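Local coordinates for protein adenylation domain (Streptomyces sp., PDB 5N9X) that is an adenylation domain of the ANL superfamily, modelled with ATP, threonine and a magnesium ion, at residues V318-H323 and P342-R347; Q370-Y375 and E384-G389. All blocks are in the same frame, centred on the assembly; numbering follows the deposited sequence.

In the fold
Contact 1 (318-323 with 342-347) and contact 2 (370-375 with 384-389) follow one another along the chain, with centres about 15 Å apart. Both reach the same large mixed sheet. They also touch directly: Gln-370 NE2 lies 2.9 Å from His-319 O, a probable hydrogen bond, and Gln-370 OE1 packs 3.4 Å from Phe-344 CE2. Contact 1 stands at the bound threonine, since Val-318 and His-319 belong to its pocket; the His-319 side chain is about 7 Å from ATP. Contact 2 lies nearer the magnesium ion. There the Arg-385 side chain is about 5 Å from ATP and about 6 Å from the magnesium ion.

Contact 1 (V318-H323 and P342-R347); sequences VHATFH and PGFTHR. With THR (threonine), chain C.
The ring of Phe-344 packs against the backbone and methyl of Ala-320, next to the threonine pocket of this ANL-fold adenylation domain. CE2 of Phe-344 is 3.8 Å from Ala-320 CA, and CZ is 4.2 Å from Ala-320 CB. The ring meets CA obliquely. His-319 O comes 4.0 Å from Phe-344 CZ, also obliquely. The contact is small and buried, a van der Waals packing of one ring against Ala-320 and the His-319 carbonyl. Phe-344 sits in the loop just before strand 345-349. Its side chain leaves the backbone toward 318-323, and chi1 (-65°) sets CG opposite the carbonyl carbon.

The same segment faces the ligand through Val-318 and His-319. Val-318 CG1 lies 3.4 Å above one face of the His-319 imidazole, offset toward the rim. CE1 of that imidazole comes 4.0 Å from the threonine CG2 methyl, at an oblique approach. Rings of Trp-216 and Phe-213 also meet the imidazole, Trp-216 in an edge-to-face pair.

Further out, Ala-320 makes backbone hydrogen bonds with Tyr-311 and Leu-341, and its methyl touches Leu-366. Lys-515 and Asp-212 supply further hydrogen bonds to the threonine. From the 318-323 segment, one backbone oxygen takes two bonds from the ligand: threonine N donates to Val-318 O at 3.0 Å, and threonine OG1 donates to Val-318 O at 3.2 Å.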
ATOM      1  N   VAL A 318       1.176  -6.659  -3.033  1.00  6.36           N
ATOM      2  CA  VAL A 318       0.703  -6.193  -1.729  1.00  9.35           C
ATOM      3  C   VAL A 318       1.544  -6.595  -0.500  1.00 13.04           C
ATOM      4  O   VAL A 318       2.082  -5.711   0.171  1.00 17.16           O
ATOM      5  CB  VAL A 318      -0.766  -6.616  -1.463  1.00 15.80           C
ATOM      6  CG1 VAL A 318      -1.360  -5.709  -0.403  1.00  8.05           C
ATOM      7  CG2 VAL A 318      -1.611  -6.533  -2.759  1.00 10.44           C
ATOM      8  N   HIS A 319       1.641  -7.891  -0.195  1.00 10.62           N
ATOM      9  CA  HIS A 319       2.406  -8.381   0.966  1.00 11.57           C
ATOM     10  C   HIS A 319       3.424  -9.456   0.620  1.00 12.10           C
ATOM     11  O   HIS A 319       3.181 -10.289  -0.250  1.00 12.54           O
ATOM     12  CB  HIS A 319       1.474  -8.946   2.065  1.00 10.10           C
ATOM     13  CG  HIS A 319       0.294  -8.079   2.378  1.00 11.22           C
ATOM     14  ND1 HIS A 319       0.428  -6.820   2.913  1.00 13.25           N
ATOM     15  CD2 HIS A 319      -1.037  -8.297   2.240  1.00 10.95           C
ATOM     16  CE1 HIS A 319      -0.776  -6.293   3.087  1.00 11.94           C
ATOM     17  NE2 HIS A 319      -1.679  -7.166   2.687  1.00  9.33           N
ATOM     18  N   ALA A 320       4.541  -9.464   1.346  1.00 13.20           N
ATOM     19  CA  ALA A 320       5.594 -10.438   1.100  1.00 11.19           C
ATOM     20  C   ALA A 320       6.022 -11.174   2.377  1.00 18.57           C
ATOM     21  O   ALA A 320       6.748 -12.186   2.305  1.00 19.39           O
ATOM     22  CB  ALA A 320       6.789  -9.760   0.472  1.00 12.41           C
ATOM     23  N   THR A 321       5.622 -10.658   3.540  1.00 11.48           N
ATOM     24  CA  THR A 321       5.953 -11.301   4.819  1.00 13.49           C
ATOM     25  C   THR A 321       4.799 -11.203   5.806  1.00 17.11           C
ATOM     26  O   THR A 321       3.797 -10.543   5.534  1.00 16.27           O
ATOM     27  CB  THR A 321       7.220 -10.697   5.498  1.00 15.94           C
ATOM     28  OG1 THR A 321       6.902  -9.453   6.126  1.00 14.93           O
ATOM     29  CG2 THR A 321       8.343 -10.482   4.503  1.00 16.86           C
ATOM     30  N   PHE A 322       4.979 -11.843   6.961  1.00 19.12           N
ATOM     31  CA  PHE A 322       3.983 -11.922   8.028  1.00 15.24           C
ATOM     32  C   PHE A 322       4.710 -12.037   9.363  1.00 21.58           C
ATOM     33  O   PHE A 322       5.616 -12.866   9.548  1.00 22.40           O
ATOM     34  CB  PHE A 322       3.044 -13.124   7.804  1.00 12.42           C
ATOM     35  CG  PHE A 322       2.002 -13.347   8.901  1.00 13.09           C
ATOM     36  CD1 PHE A 322       2.350 -13.918  10.135  1.00 12.39           C
ATOM     37  CD2 PHE A 322       0.653 -13.060   8.655  1.00 13.09           C
ATOM     38  CE1 PHE A 322       1.373 -14.153  11.135  1.00 17.49           C
ATOM     39  CE2 PHE A 322      -0.331 -13.301   9.630  1.00 17.87           C
ATOM     40  CZ  PHE A 322       0.031 -13.849  10.883  1.00 14.10           C
ATOM     41  N   HIS A 323       4.307 -11.205  10.303  1.00 17.32           N
ATOM     42  CA  HIS A 323       4.819 -11.319  11.644  1.00 14.97           C
ATOM     43  C   HIS A 323       3.767 -10.865  12.633  1.00 23.61           C
ATOM     44  O   HIS A 323       3.389  -9.684  12.647  1.00 17.98           O
ATOM     45  CB  HIS A 323       6.089 -10.499  11.834  1.00 14.54           C
ATOM     46  CG  HIS A 323       6.615 -10.548  13.233  1.00 22.30           C
ATOM     47  ND1 HIS A 323       7.143 -11.696  13.791  1.00 22.46           N
ATOM     48  CD2 HIS A 323       6.671  -9.600  14.196  1.00 19.04           C
ATOM     49  CE1 HIS A 323       7.527 -11.438  15.029  1.00 14.59           C
ATOM     50  NE2 HIS A 323       7.246 -10.178  15.301  1.00 15.94           N
ATOM     51  N   PRO A 342       4.373 -18.164   2.438  1.00 20.47           N
ATOM     52  CA  PRO A 342       4.570 -19.517   1.896  1.00 25.12           C
ATOM     53  C   PRO A 342       4.960 -19.575   0.417  1.00 24.41           C
ATOM     54  O   PRO A 342       5.841 -20.358   0.065  1.00 37.15           O
ATOM     55  CB  PRO A 342       3.209 -20.182   2.139  1.00 14.64           C
ATOM     56  CG  PRO A 342       2.797 -19.608   3.454  1.00 14.32           C
ATOM     57  CD  PRO A 342       3.388 -18.183   3.534  1.00 14.36           C
ATOM     58  N   GLY A 343       4.367 -18.776  -0.448  1.00 19.98           N
ATOM     59  CA  GLY A 343       4.778 -18.906  -1.851  1.00 33.02           C
ATOM     60  C   GLY A 343       6.234 -18.556  -2.196  1.00 22.00           C
ATOM     61  O   GLY A 343       6.780 -19.017  -3.200  1.00 18.49           O
ATOM     62  N   PHE A 344       6.854 -17.726  -1.361  1.00 18.52           N
ATOM     63  CA  PHE A 344       8.155 -17.130  -1.650  1.00 18.98           C
ATOM     64  C   PHE A 344       9.384 -17.943  -1.322  1.00 20.89           C
ATOM     65  O   PHE A 344       9.468 -18.588  -0.272  1.00 21.04           O
ATOM     66  CB  PHE A 344       8.297 -15.810  -0.890  1.00 15.48           C
ATOM     67  CG  PHE A 344       7.347 -14.770  -1.335  1.00 17.79           C
ATOM     68  CD1 PHE A 344       7.659 -13.981  -2.435  1.00 13.92           C
ATOM     69  CD2 PHE A 344       6.147 -14.554  -0.655  1.00 12.09           C
ATOM     70  CE1 PHE A 344       6.786 -13.002  -2.866  1.00 20.64           C
ATOM     71  CE2 PHE A 344       5.269 -13.574  -1.083  1.00 14.26           C
ATOM     72  CZ  PHE A 344       5.589 -12.797  -2.188  1.00 13.96           C
ATOM     73  N   THR A 345      10.371 -17.850  -2.200  1.00 20.17           N
ATOM     74  CA  THR A 345      11.742 -18.102  -1.771  1.00 25.97           C
ATOM     75  C   THR A 345      12.471 -16.757  -1.828  1.00 19.84           C
ATOM     76  O   THR A 345      12.052 -15.844  -2.537  1.00 26.74           O
ATOM     77  CB  THR A 345      12.456 -19.168  -2.620  1.00 15.32           C
ATOM     78  OG1 THR A 345      12.698 -18.657  -3.928  1.00 30.02           O
ATOM     79  CG2 THR A 345      11.618 -20.396  -2.719  1.00 14.98           C
ATOM     80  N   HIS A 346      13.554 -16.631  -1.073  1.00 22.72           N
ATOM     81  CA  HIS A 346      14.240 -15.351  -0.945  1.00 20.34           C
ATOM     82  C   HIS A 346      15.741 -15.488  -0.739  1.00 18.67           C
ATOM     83  O   HIS A 346      16.247 -16.569  -0.463  1.00 23.48           O
ATOM     84  CB  HIS A 346      13.636 -14.560   0.215  1.00 21.51           C
ATOM     85  CG  HIS A 346      14.035 -15.074   1.566  1.00 29.33           C
ATOM     86  ND1 HIS A 346      13.577 -16.277   2.068  1.00 25.21           N
ATOM     87  CD2 HIS A 346      14.837 -14.548   2.523  1.00 19.21           C
ATOM     88  CE1 HIS A 346      14.080 -16.467   3.273  1.00 20.41           C
ATOM     89  NE2 HIS A 346      14.848 -15.435   3.572  1.00 22.58           N
ATOM     90  N   ARG A 347      16.434 -14.363  -0.880  1.00 25.39           N
ATOM     91  CA  ARG A 347      17.866 -14.241  -0.653  1.00 24.52           C
ATOM     92  C   ARG A 347      18.073 -12.940   0.125  1.00 19.37           C
ATOM     93  O   ARG A 347      17.281 -12.009  -0.000  1.00 22.27           O
ATOM     94  CB  ARG A 347      18.644 -14.216  -1.990  1.00 20.96           C
ATOM     95  CG  ARG A 347      18.869 -15.575  -2.671  1.00 19.43           C
ATOM     96  CD  ARG A 347      19.822 -15.467  -3.880  1.00 22.99           C
ATOM     97  NE  ARG A 347      21.240 -15.348  -3.498  1.00 29.48           N
ATOM     98  CZ  ARG A 347      22.141 -14.553  -4.086  1.00 21.31           C
ATOM     99  NH1 ARG A 347      21.809 -13.780  -5.106  1.00 19.05           N
ATOM    100  NH2 ARG A 347      23.389 -14.533  -3.640  1.00 26.92           N
TER
HETATM  101  N   THR C 601       2.039  -2.881  -0.962  1.00 16.63           N
HETATM  102  CA  THR C 601       1.919  -1.732  -0.054  1.00 26.72           C
HETATM  103  C   THR C 601       3.099  -0.844  -0.325  1.00 28.26           C
HETATM  104  O   THR C 601       3.278   0.308   0.117  1.00 20.35           O
HETATM  105  CB  THR C 601       1.924  -2.132   1.441  1.00 23.24           C
HETATM  106  OG1 THR C 601       3.020  -3.032   1.704  1.00 19.43           O
HETATM  107  CG2 THR C 601       0.601  -2.785   1.820  1.00 14.32           C
HETATM  108  OXT THR C 601       3.926  -1.398  -1.035  1.00 28.08           O

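Contact 2 (Q370-Y375 and E384-G389); sequences QVSEGY and ERFTTG
Phe-386 puts its ring among Val-371, Ser-372, Gly-374 and Tyr-375, and they approach it from different directions. Gly-374 CA lies over one face, offset toward the rim. It is 3.7 Å from the centroid of the Phe-386 ring, a CH-pi contact. At the rim, the edge of Phe-386 points into the face of Tyr-375. The two planes stand at 78°, which makes the pair T-shaped, with centroids 5.6 Å apart. Val-371 meets the ring edge at another place: its CG1 is 3.9 Å from Phe-386 CE2. The branch reaches there because CG1 is anti to the backbone N (chi1 -178°). Ser-372 OG comes obliquely to the ring, 3.4 Å from CZ of Phe-386. The same OG takes a weak hydrogen bond from Gly-374 N. Gly-374 has a positive phi, and its lack of a side chain avoids a clash with the carbonyl O of Glu-373.

Arg-385, the neighbour of Phe-386, reaches the far end of Tyr-375. Its chain is extended from CG to NE. NH1 donates to Tyr-375 OH at 3.0 Å, with the hydroxyl at the guanidinium edge and close to its plane. The bond is moderately bent, at 149°. The guanidinium and the phenol ring are strongly tilted against each other. The phenol oxygen also has hydrogen bonds with Glu-315 and Tyr-402, so three groups fix its position. Tyr-402 meets the Phe-386 ring as well.

The Arg-385 end of the contact lies near ATP and the magnesium ion. The T-shaped Tyr-375/Phe-386 pair joins the loop after strand 362-367 to the place where helix 379-385 passes into strand 386-388 in this ANL adenylation domain.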
ATOM      1  N   GLN A 370       3.751 -14.769  -6.553  1.00 12.50           N
ATOM      2  CA  GLN A 370       3.229 -13.413  -6.343  1.00 12.19           C
ATOM      3  C   GLN A 370       4.069 -12.333  -7.027  1.00 14.21           C
ATOM      4  O   GLN A 370       3.653 -11.177  -7.119  1.00 11.22           O
ATOM      5  CB  GLN A 370       3.135 -13.074  -4.854  1.00  9.17           C
ATOM      6  CG  GLN A 370       1.975 -13.696  -4.107  1.00  9.05           C
ATOM      7  CD  GLN A 370       2.066 -13.424  -2.600  1.00 13.25           C
ATOM      8  OE1 GLN A 370       2.046 -14.362  -1.781  1.00 10.68           O
ATOM      9  NE2 GLN A 370       2.171 -12.135  -2.232  1.00  6.52           N
ATOM     10  N   VAL A 371       5.267 -12.690  -7.468  1.00 12.90           N
ATOM     11  CA  VAL A 371       6.112 -11.709  -8.130  1.00 15.48           C
ATOM     12  C   VAL A 371       5.567 -11.331  -9.534  1.00 11.49           C
ATOM     13  O   VAL A 371       5.394 -12.185 -10.407  1.00  7.91           O
ATOM     14  CB  VAL A 371       7.580 -12.206  -8.254  1.00 17.83           C
ATOM     15  CG1 VAL A 371       8.442 -11.135  -8.910  1.00 12.56           C
ATOM     16  CG2 VAL A 371       8.153 -12.594  -6.871  1.00 13.81           C
ATOM     17  N   SER A 372       5.303 -10.041  -9.721  1.00 10.11           N
ATOM     18  CA  SER A 372       4.895  -9.480 -11.022  1.00 18.09           C
ATOM     19  C   SER A 372       5.818  -9.780 -12.199  1.00 13.07           C
ATOM     20  O   SER A 372       6.959 -10.167 -12.023  1.00 15.15           O
ATOM     21  CB  SER A 372       4.752  -7.964 -10.904  1.00 21.82           C
ATOM     22  OG  SER A 372       6.004  -7.319 -11.005  1.00 17.40           O
ATOM     23  N   GLU A 373       5.323  -9.566 -13.408  1.00 18.53           N
ATOM     24  CA  GLU A 373       6.103  -9.863 -14.598  1.00 19.80           C
ATOM     25  C   GLU A 373       6.957  -8.691 -15.061  1.00 18.68           C
ATOM     26  O   GLU A 373       7.354  -8.647 -16.217  1.00 26.65           O
ATOM     27  CB  GLU A 373       5.183 -10.297 -15.746  1.00 24.89           C
ATOM     28  CG  GLU A 373       4.392 -11.569 -15.491  1.00 36.42           C
ATOM     29  CD  GLU A 373       5.243 -12.830 -15.359  1.00 42.39           C
ATOM     30  OE1 GLU A 373       6.494 -12.733 -15.280  1.00 39.76           O
ATOM     31  OE2 GLU A 373       4.643 -13.931 -15.307  1.00 45.64           O
ATOM     32  N   GLY A 374       7.228  -7.742 -14.172  1.00 19.52           N
ATOM     33  CA  GLY A 374       8.053  -6.599 -14.511  1.00 24.25           C
ATOM     34  C   GLY A 374       7.248  -5.338 -14.768  1.00 27.25           C
ATOM     35  O   GLY A 374       6.025  -5.387 -14.861  1.00 23.55           O
ATOM     36  N   TYR A 375       7.936  -4.205 -14.892  1.00 26.21           N
ATOM     37  CA  TYR A 375       7.267  -2.934 -15.105  1.00 22.88           C
ATOM     38  C   TYR A 375       6.654  -2.851 -16.485  1.00 26.45           C
ATOM     39  O   TYR A 375       7.059  -3.573 -17.406  1.00 20.93           O
ATOM     40  CB  TYR A 375       8.236  -1.764 -14.886  1.00 22.32           C
ATOM     41  CG  TYR A 375       8.791  -1.761 -13.488  1.00 18.86           C
ATOM     42  CD1 TYR A 375       7.988  -1.438 -12.413  1.00 16.54           C
ATOM     43  CD2 TYR A 375      10.110  -2.117 -13.243  1.00 21.00           C
ATOM     44  CE1 TYR A 375       8.480  -1.454 -11.136  1.00 19.85           C
ATOM     45  CE2 TYR A 375      10.612  -2.133 -11.968  1.00 22.77           C
ATOM     46  CZ  TYR A 375       9.792  -1.799 -10.921  1.00 15.85           C
ATOM     47  OH  TYR A 375      10.288  -1.803  -9.663  1.00 15.81           O
ATOM     48  N   GLU A 384      16.953  -4.783 -14.714  1.00 22.07           N
ATOM     49  CA  GLU A 384      17.776  -4.647 -13.517  1.00 24.34           C
ATOM     50  C   GLU A 384      17.211  -5.279 -12.255  1.00 31.61           C
ATOM     51  O   GLU A 384      17.957  -5.873 -11.476  1.00 37.31           O
ATOM     52  CB  GLU A 384      18.044  -3.175 -13.217  1.00 24.69           C
ATOM     53  CG  GLU A 384      18.863  -2.462 -14.239  1.00 29.26           C
ATOM     54  CD  GLU A 384      18.741  -0.961 -14.094  1.00 44.34           C
ATOM     55  OE1 GLU A 384      19.035  -0.233 -15.077  1.00 40.63           O
ATOM     56  OE2 GLU A 384      18.307  -0.519 -13.000  1.00 43.44           O
ATOM     57  N   ARG A 385      15.906  -5.131 -12.043  1.00 26.42           N
ATOM     58  CA  ARG A 385      15.297  -5.481 -10.765  1.00 21.77           C
ATOM     59  C   ARG A 385      14.605  -6.844 -10.741  1.00 19.56           C
ATOM     60  O   ARG A 385      14.269  -7.354  -9.676  1.00 19.60           O
ATOM     61  CB  ARG A 385      14.314  -4.382 -10.363  1.00 22.92           C
ATOM     62  CG  ARG A 385      14.969  -3.067 -10.029  1.00 24.83           C
ATOM     63  CD  ARG A 385      13.925  -2.109  -9.530  1.00 32.59           C
ATOM     64  NE  ARG A 385      14.486  -0.835  -9.100  1.00 41.23           N
ATOM     65  CZ  ARG A 385      13.749   0.178  -8.650  1.00 43.99           C
ATOM     66  NH1 ARG A 385      12.432   0.053  -8.558  1.00 32.75           N
ATOM     67  NH2 ARG A 385      14.328   1.312  -8.267  1.00 43.45           N
ATOM     68  N   PHE A 386      14.390  -7.421 -11.917  1.00 23.04           N
ATOM     69  CA  PHE A 386      13.860  -8.780 -12.043  1.00 26.73           C
ATOM     70  C   PHE A 386      14.892  -9.620 -12.783  1.00 26.19           C
ATOM     71  O   PHE A 386      15.047  -9.452 -14.000  1.00 28.79           O
ATOM     72  CB  PHE A 386      12.531  -8.813 -12.827  1.00 21.82           C
ATOM     73  CG  PHE A 386      11.415  -8.011 -12.211  1.00 21.67           C
ATOM     74  CD1 PHE A 386      11.336  -6.640 -12.411  1.00 21.91           C
ATOM     75  CD2 PHE A 386      10.413  -8.637 -11.470  1.00 18.55           C
ATOM     76  CE1 PHE A 386      10.287  -5.903 -11.864  1.00 25.25           C
ATOM     77  CE2 PHE A 386       9.369  -7.911 -10.928  1.00 17.91           C
ATOM     78  CZ  PHE A 386       9.308  -6.541 -11.120  1.00 19.06           C
ATOM     79  N   THR A 387      15.587 -10.510 -12.073  1.00 24.89           N
ATOM     80  CA  THR A 387      16.688 -11.285 -12.653  1.00 28.76           C
ATOM     81  C   THR A 387      16.492 -12.796 -12.518  1.00 32.16           C
ATOM     82  O   THR A 387      15.872 -13.266 -11.560  1.00 33.84           O
ATOM     83  CB  THR A 387      18.032 -10.901 -12.007  1.00 22.97           C
ATOM     84  OG1 THR A 387      17.925 -10.992 -10.575  1.00 32.56           O
ATOM     85  CG2 THR A 387      18.371  -9.493 -12.361  1.00 21.14           C
ATOM     86  N   THR A 388      17.012 -13.542 -13.492  1.00 35.47           N
ATOM     87  CA  THR A 388      17.067 -15.008 -13.448  1.00 33.78           C
ATOM     88  C   THR A 388      18.514 -15.437 -13.665  1.00 43.94           C
ATOM     89  O   THR A 388      19.170 -14.969 -14.605  1.00 35.46           O
ATOM     90  CB  THR A 388      16.183 -15.671 -14.529  1.00 36.11           C
ATOM     91  OG1 THR A 388      14.890 -15.051 -14.562  1.00 34.96           O
ATOM     92  CG2 THR A 388      16.040 -17.168 -14.281  1.00 30.54           C
ATOM     93  N   GLY A 389      19.019 -16.320 -12.811  1.00 40.30           N
ATOM     94  CA  GLY A 389      20.350 -16.870 -13.022  1.00 49.75           C
ATOM     95  C   GLY A 389      20.463 -17.630 -14.340  1.00 51.48           C
ATOM     96  O   GLY A 389      19.529 -17.650 -15.138  1.00 43.46           O
TER